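Local atomic coordinates of peruvianin-I (Thevetia peruviana, PDB entry 6ORM), a protein that acts as a cysteine peptidase in plant latex, although its fold is that of a germin-like, cupin-family protein. Residues W52-T57 with G83-R88; R76-P81 with T142-F147. One frame throughout, in Å; residues are numbered along the deposited sequence.

Interaction 1: residues W52-T57 with G83-R88; sequences WGLNVT and GSTQFR. With NAG (2-acetamido-2-deoxy-beta-D-glucopyranose), chain D.
G83 packs directly against G53, their CA atoms 4.2 Å apart, possible because neither residue has a side chain: a CB on G83 would strike G53 O, and one on G53 would run into G83 CA. The backbone of G53, phi 87°, favours glycine as well. G83 CA lies 3.2 Å from W52 O, in a CA-H...O contact. That oxygen accepts the backbone hydrogen bond across this contact, from S84 N at 3.1 Å. The CB of S84 points away from W52-T57, and its OG receives a weak bond from Q86 N. T85 brings CG2 to the CD2 methyl of L54, while its hydroxyl OG1 donates to Q86 O at 2.8 Å. These bends lead into strand 87-89 of the cupin beta-barrel, and W52-G53 lead into strand 54-57, so the contact packs two strand entrances together. N55, farther along strand 54-57, carries an N-acetylglucosamine on ND2. Q86 folds its side chain across W52. Its amide plane lies 9° from that of the indole, and CG sits over the six-membered ring, 3.9 Å from the centroid, in a CH-pi contact; a flat, polarisable amide suits such a broad aromatic face. R88, its chain extended from CG to NE, reaches back to the turn, where NE donates to T85 O at 2.6 Å, on a lone pair and close to the guanidinium plane, which restrains the rotation of the head group. One face of that guanidinium receives L54 CD2, 3.5 Å from R88 NH2. L54 turns its CG away from the backbone N (chi1 166°), which carries CD2 to the arginine; its CB, placed by the backbone, lies near S84 O. A long, weak ion pair joins R88 to D50, and I160 of strand 159-162 touches both W52 and R88.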
loop_
_atom_site.group_PDB
_atom_site.type_symbol
_atom_site.label_atom_id
_atom_site.label_comp_id
_atom_site.label_asym_id
_atom_site.label_seq_id
_atom_site.Cartn_x
_atom_site.Cartn_y
_atom_site.Cartn_z
ATOM N N TRP A 52 -26.239 -26.214 4.273
ATOM C CA TRP A 52 -26.147 -26.298 2.822
ATOM C C TRP A 52 -25.040 -27.242 2.364
ATOM O O TRP A 52 -24.751 -27.309 1.166
ATOM C CB TRP A 52 -25.947 -24.897 2.221
ATOM C CG TRP A 52 -27.040 -23.938 2.625
ATOM C CD1 TRP A 52 -28.352 -23.975 2.241
ATOM C CD2 TRP A 52 -26.911 -22.799 3.489
ATOM N NE1 TRP A 52 -29.046 -22.939 2.818
ATOM C CE2 TRP A 52 -28.185 -22.201 3.586
ATOM C CE3 TRP A 52 -25.842 -22.229 4.188
ATOM C CZ2 TRP A 52 -28.416 -21.062 4.356
ATOM C CZ3 TRP A 52 -26.075 -21.100 4.953
ATOM C CH2 TRP A 52 -27.351 -20.528 5.030
ATOM N N GLY A 53 -24.427 -27.978 3.291
ATOM C CA GLY A 53 -23.439 -28.985 2.951
ATOM C C GLY A 53 -22.014 -28.506 2.813
ATOM O O GLY A 53 -21.208 -29.197 2.182
ATOM N N LEU A 54 -21.668 -27.365 3.397
ATOM C CA LEU A 54 -20.322 -26.817 3.316
ATOM C C LEU A 54 -19.632 -26.896 4.672
ATOM O O LEU A 54 -20.231 -26.558 5.700
ATOM C CB LEU A 54 -20.353 -25.364 2.839
ATOM C CG LEU A 54 -19.059 -24.565 3.031
ATOM C CD1 LEU A 54 -17.964 -25.073 2.107
ATOM C CD2 LEU A 54 -19.296 -23.075 2.823
ATOM N N ASN A 55 -18.378 -27.338 4.671
ATOM C CA ASN A 55 -17.495 -27.154 5.814
ATOM C C ASN A 55 -16.314 -26.294 5.398
ATOM O O ASN A 55 -15.655 -26.583 4.394
ATOM C CB ASN A 55 -16.960 -28.466 6.387
ATOM C CG ASN A 55 -15.929 -28.211 7.462
ATOM O OD1 ASN A 55 -14.728 -28.145 7.197
ATOM N ND2 ASN A 55 -16.401 -28.025 8.682
ATOM N N VAL A 56 -16.039 -25.254 6.179
ATOM C CA VAL A 56 -14.842 -24.442 6.015
ATOM C C VAL A 56 -13.939 -24.668 7.218
ATOM O O VAL A 56 -14.373 -24.524 8.367
ATOM C CB VAL A 56 -15.178 -22.949 5.864
ATOM C CG1 VAL A 56 -13.920 -22.173 5.525
ATOM C CG2 VAL A 56 -16.243 -22.739 4.797
ATOM N N THR A 57 -12.687 -25.029 6.953
ATOM C CA THR A 57 -11.643 -25.067 7.971
ATOM C C THR A 57 -10.738 -23.867 7.713
ATOM O O THR A 57 -10.045 -23.814 6.692
ATOM C CB THR A 57 -10.872 -26.384 7.931
ATOM O OG1 THR A 57 -11.791 -27.475 8.068
ATOM C CG2 THR A 57 -9.856 -26.444 9.067
ATOM N N GLY A 83 -23.955 -30.214 -2.089
ATOM C CA GLY A 83 -23.664 -29.048 -1.291
ATOM C C GLY A 83 -23.260 -27.850 -2.129
ATOM O O GLY A 83 -22.804 -27.965 -3.267
ATOM N N SER A 84 -23.442 -26.673 -1.541
ATOM C CA SER A 84 -23.065 -25.432 -2.194
ATOM C C SER A 84 -22.734 -24.405 -1.124
ATOM O O SER A 84 -23.119 -24.542 0.040
ATOM C CB SER A 84 -24.170 -24.917 -3.126
ATOM O OG SER A 84 -25.016 -23.999 -2.461
ATOM N N THR A 85 -22.020 -23.365 -1.539
ATOM C CA THR A 85 -21.572 -22.319 -0.633
ATOM C C THR A 85 -22.603 -21.220 -0.438
ATOM O O THR A 85 -22.421 -20.381 0.450
ATOM C CB THR A 85 -20.287 -21.677 -1.162
ATOM O OG1 THR A 85 -20.557 -21.072 -2.433
ATOM C CG2 THR A 85 -19.194 -22.720 -1.327
ATOM N N GLN A 86 -23.659 -21.199 -1.259
ATOM C CA GLN A 86 -24.547 -20.050 -1.398
ATOM C C GLN A 86 -23.714 -18.915 -1.989
ATOM O O GLN A 86 -22.558 -19.124 -2.374
ATOM C CB GLN A 86 -25.193 -19.641 -0.067
ATOM C CG GLN A 86 -25.642 -20.812 0.815
ATOM C CD GLN A 86 -26.688 -21.700 0.168
ATOM O OE1 GLN A 86 -27.882 -21.424 0.236
ATOM N NE2 GLN A 86 -26.240 -22.787 -0.453
ATOM N N PHE A 87 -24.297 -17.733 -2.136
ATOM C CA PHE A 87 -23.554 -16.597 -2.665
ATOM C C PHE A 87 -22.757 -15.934 -1.546
ATOM O O PHE A 87 -23.319 -15.551 -0.516
ATOM C CB PHE A 87 -24.508 -15.606 -3.328
ATOM C CG PHE A 87 -25.277 -16.201 -4.474
ATOM C CD1 PHE A 87 -24.630 -16.558 -5.646
ATOM C CD2 PHE A 87 -26.640 -16.415 -4.375
ATOM C CE1 PHE A 87 -25.331 -17.107 -6.705
ATOM C CE2 PHE A 87 -27.349 -16.959 -5.430
ATOM C CZ PHE A 87 -26.692 -17.311 -6.597
ATOM N N ARG A 88 -21.448 -15.793 -1.755
ATOM C CA ARG A 88 -20.558 -15.308 -0.712
ATOM C C ARG A 88 -19.586 -14.283 -1.282
ATOM O O ARG A 88 -19.362 -14.211 -2.493
ATOM C CB ARG A 88 -19.785 -16.465 -0.056
ATOM C CG ARG A 88 -20.653 -17.346 0.835
ATOM C CD ARG A 88 -19.844 -18.403 1.572
ATOM N NE ARG A 88 -20.712 -19.437 2.131
ATOM C CZ ARG A 88 -20.829 -19.696 3.429
ATOM N NH1 ARG A 88 -20.118 -19.005 4.311
ATOM N NH2 ARG A 88 -21.652 -20.648 3.847
HETATM C C1 NAG D . -15.519 -27.706 9.771
HETATM C C2 NAG D . -16.267 -27.290 11.023
HETATM C C3 NAG D . -15.304 -26.632 12.001
HETATM C C4 NAG D . -14.073 -27.505 12.232
HETATM C C5 NAG D . -13.489 -28.023 10.917
HETATM C C6 NAG D . -12.396 -29.050 11.112
HETATM C C7 NAG D . -18.651 -26.712 10.898
HETATM C C8 NAG D . -19.653 -25.667 10.510
HETATM N N2 NAG D . -17.366 -26.392 10.703
HETATM O O3 NAG D . -15.981 -26.396 13.231
HETATM O O4 NAG D . -13.061 -26.719 12.845
HETATM O O5 NAG D . -14.508 -28.635 10.112
HETATM O O6 NAG D . -12.885 -30.244 11.709
HETATM O O7 NAG D . -18.987 -27.794 11.367
#

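Interaction 2: residues R76-P81 with T142-F147; sequences RCVLLP and TGNATF. With NAG (2-acetamido-2-deoxy-beta-D-glucopyranose), chain E.
C77 and F147 exchange two backbone hydrogen bonds, C77 N to F147 O at 2.8 Å and F147 N to C77 O at 3.0 Å. Two residues along, L79 and A145 repeat the exchange, with L79 N 2.8 Å from A145 O and A145 N 2.9 Å from L79 O. Between these hydrogen-bonded pairs stands the non-hydrogen-bonded pair V78 and T146, and the strands run antiparallel, their directions 167° apart. CA-H...O contacts from V78 to A145 O and from T146 to C77 O fill in the ladder.

The ring of F147 lies over C77. Its chi1 of 59° sets CG between the backbone N and the carbonyl carbon, turning the ring back across the neighbouring strand, where C77 CB meets its face 3.3 Å from CZ. The sulfur of C77 stands obliquely to the same ring, 4.3 Å from the centroid. Cysteine suits this place by being slim enough for the ring to lie over its CB. L79 CD1 reaches the ring edge, near its plane, and A145 is small enough to sit beside L79 on this face. On the other face V78 and T146 project together, V78 CG2 next to T146 OG1; the threonine hydroxyl has its polar partner in E101.

Beyond the strands, N144 carries an N-acetylglucosamine on ND2, while its OD1 lies 3.5 Å from P81 CD and near L80 CD2. G143 has a positive phi, which glycine adopts easily, and its carbonyl oxygen meets P81 CG. Strand 73-79 is flanked by 54-57 and 145-151, and the latter by 95-101 on its far side; strands 104-109 and 135-139 pack against the face bearing L79, A145 and F147.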
loop_
_atom_site.group_PDB
_atom_site.type_symbol
_atom_site.label_atom_id
_atom_site.label_comp_id
_atom_site.label_asym_id
_atom_site.label_seq_id
_atom_site.Cartn_x
_atom_site.Cartn_y
_atom_site.Cartn_z
ATOM N N ARG A 76 -9.670 -24.366 3.719
ATOM C CA ARG A 76 -10.108 -25.603 3.089
ATOM C C ARG A 76 -11.627 -25.666 3.114
ATOM O O ARG A 76 -12.243 -25.486 4.168
ATOM C CB ARG A 76 -9.527 -26.831 3.791
ATOM C CG ARG A 76 -9.931 -28.143 3.125
ATOM C CD ARG A 76 -9.562 -29.360 3.964
ATOM N NE ARG A 76 -10.273 -29.391 5.238
ATOM C CZ ARG A 76 -9.873 -30.081 6.302
ATOM N NH1 ARG A 76 -8.780 -30.829 6.241
ATOM N NH2 ARG A 76 -10.585 -30.045 7.422
ATOM N N CYS A 77 -12.223 -25.933 1.957
ATOM C CA CYS A 77 -13.667 -26.051 1.828
ATOM C C CYS A 77 -14.001 -27.454 1.350
ATOM O O CYS A 77 -13.459 -27.915 0.340
ATOM C CB CYS A 77 -14.224 -25.004 0.862
ATOM S SG CYS A 77 -13.903 -23.270 1.312
ATOM N N VAL A 78 -14.893 -28.126 2.070
ATOM C CA VAL A 78 -15.387 -29.444 1.693
ATOM C C VAL A 78 -16.894 -29.347 1.505
ATOM O O VAL A 78 -17.601 -28.818 2.370
ATOM C CB VAL A 78 -15.024 -30.508 2.745
ATOM C CG1 VAL A 78 -15.601 -31.866 2.364
ATOM C CG2 VAL A 78 -13.511 -30.586 2.912
ATOM N N LEU A 79 -17.378 -29.853 0.375
ATOM C CA LEU A 79 -18.793 -29.830 0.035
ATOM C C LEU A 79 -19.309 -31.259 -0.013
ATOM O O LEU A 79 -18.777 -32.089 -0.759
ATOM C CB LEU A 79 -19.024 -29.134 -1.307
ATOM C CG LEU A 79 -18.842 -27.617 -1.363
ATOM C CD1 LEU A 79 -18.878 -27.131 -2.804
ATOM C CD2 LEU A 79 -19.908 -26.917 -0.531
ATOM N N LEU A 80 -20.335 -31.544 0.786
ATOM C CA LEU A 80 -21.046 -32.802 0.669
ATOM C C LEU A 80 -21.691 -32.897 -0.712
ATOM O O LEU A 80 -21.808 -31.893 -1.420
ATOM C CB LEU A 80 -22.108 -32.907 1.762
ATOM C CG LEU A 80 -21.589 -32.942 3.199
ATOM C CD1 LEU A 80 -22.741 -32.826 4.182
ATOM C CD2 LEU A 80 -20.794 -34.216 3.447
ATOM N N PRO A 81 -22.094 -34.098 -1.130
ATOM C CA PRO A 81 -22.896 -34.212 -2.353
ATOM C C PRO A 81 -24.106 -33.291 -2.289
ATOM O O PRO A 81 -24.771 -33.177 -1.257
ATOM C CB PRO A 81 -23.302 -35.689 -2.370
ATOM C CG PRO A 81 -22.199 -36.378 -1.638
ATOM C CD PRO A 81 -21.752 -35.418 -0.568
ATOM N N THR A 142 -19.344 -36.597 -7.918
ATOM C CA THR A 142 -19.713 -37.661 -6.999
ATOM C C THR A 142 -18.903 -37.532 -5.714
ATOM O O THR A 142 -17.744 -37.105 -5.726
ATOM C CB THR A 142 -19.482 -39.040 -7.622
ATOM O OG1 THR A 142 -18.165 -39.097 -8.184
ATOM C CG2 THR A 142 -20.512 -39.323 -8.708
ATOM N N GLY A 143 -19.532 -37.897 -4.599
ATOM C CA GLY A 143 -18.902 -37.777 -3.297
ATOM C C GLY A 143 -18.645 -36.332 -2.888
ATOM O O GLY A 143 -19.281 -35.387 -3.365
ATOM N N ASN A 144 -17.673 -36.172 -1.991
ATOM C CA ASN A 144 -17.297 -34.857 -1.499
ATOM C C ASN A 144 -16.426 -34.127 -2.510
ATOM O O ASN A 144 -15.617 -34.732 -3.218
ATOM C CB ASN A 144 -16.520 -34.958 -0.187
ATOM C CG ASN A 144 -17.358 -35.456 0.969
ATOM O OD1 ASN A 144 -18.588 -35.472 0.921
ATOM N ND2 ASN A 144 -16.672 -35.871 2.030
ATOM N N ALA A 145 -16.581 -32.810 -2.551
ATOM C CA ALA A 145 -15.689 -31.930 -3.288
ATOM C C ALA A 145 -14.822 -31.175 -2.290
ATOM O O ALA A 145 -15.329 -30.668 -1.283
ATOM C CB ALA A 145 -16.476 -30.956 -4.164
ATOM N N THR A 146 -13.522 -31.111 -2.559
ATOM C CA THR A 146 -12.586 -30.369 -1.724
ATOM C C THR A 146 -11.847 -29.349 -2.576
ATOM O O THR A 146 -11.375 -29.675 -3.670
ATOM C CB THR A 146 -11.583 -31.307 -1.041
ATOM O OG1 THR A 146 -12.287 -32.267 -0.244
ATOM C CG2 THR A 146 -10.629 -30.518 -0.150
ATOM N N PHE A 147 -11.766 -28.115 -2.084
ATOM C CA PHE A 147 -10.933 -27.105 -2.712
ATOM C C PHE A 147 -10.328 -26.208 -1.643
ATOM O O PHE A 147 -10.868 -26.070 -0.543
ATOM C CB PHE A 147 -11.706 -26.274 -3.750
ATOM C CG PHE A 147 -12.907 -25.551 -3.204
ATOM C CD1 PHE A 147 -14.127 -26.195 -3.090
ATOM C CD2 PHE A 147 -12.825 -24.214 -2.846
ATOM C CE1 PHE A 147 -15.235 -25.528 -2.608
ATOM C CE2 PHE A 147 -13.931 -23.541 -2.363
ATOM C CZ PHE A 147 -15.140 -24.198 -2.249
HETATM C C1 NAG E . -17.226 -36.384 3.255
HETATM C C2 NAG E . -17.174 -37.907 3.291
HETATM C C3 NAG E . -17.671 -38.423 4.644
HETATM C C4 NAG E . -16.886 -37.771 5.776
HETATM C C5 NAG E . -16.936 -36.248 5.639
HETATM C C6 NAG E . -16.036 -35.536 6.622
HETATM C C7 NAG E . -17.349 -39.234 1.242
HETATM C C8 NAG E . -18.258 -39.765 0.175
HETATM N N2 NAG E . -17.926 -38.493 2.193
HETATM O O3 NAG E . -17.543 -39.841 4.719
HETATM O O4 NAG E . -17.445 -38.160 7.029
HETATM O O5 NAG E . -16.475 -35.856 4.337
HETATM O O6 NAG E . -14.667 -35.744 6.301
HETATM O O7 NAG E . -16.144 -39.466 1.243
#

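In the fold
From the N terminus, W52-T57 comes first, then R76-P81, G83-R88 and T142-F147. Interaction 1 closes a loop of 25 residues between its segments, within which R76-P81 lies; interaction 2 closes a much longer one of 60 residues, which contains G83-R88. The two therefore cross along the chain, neither nesting in the other. Strands 54-57 and 73-79 are neighbours in one antiparallel sheet, so N55 N to V78 O and T57 N to R76 O probably hydrogen-bond the contacts together, while L79 CD2 packs on both L54 and S84. Together they tie edge strand 54-57 on one hand to the turn before strand 87-89 and on the other, through strand 73-79, to strand 145-151.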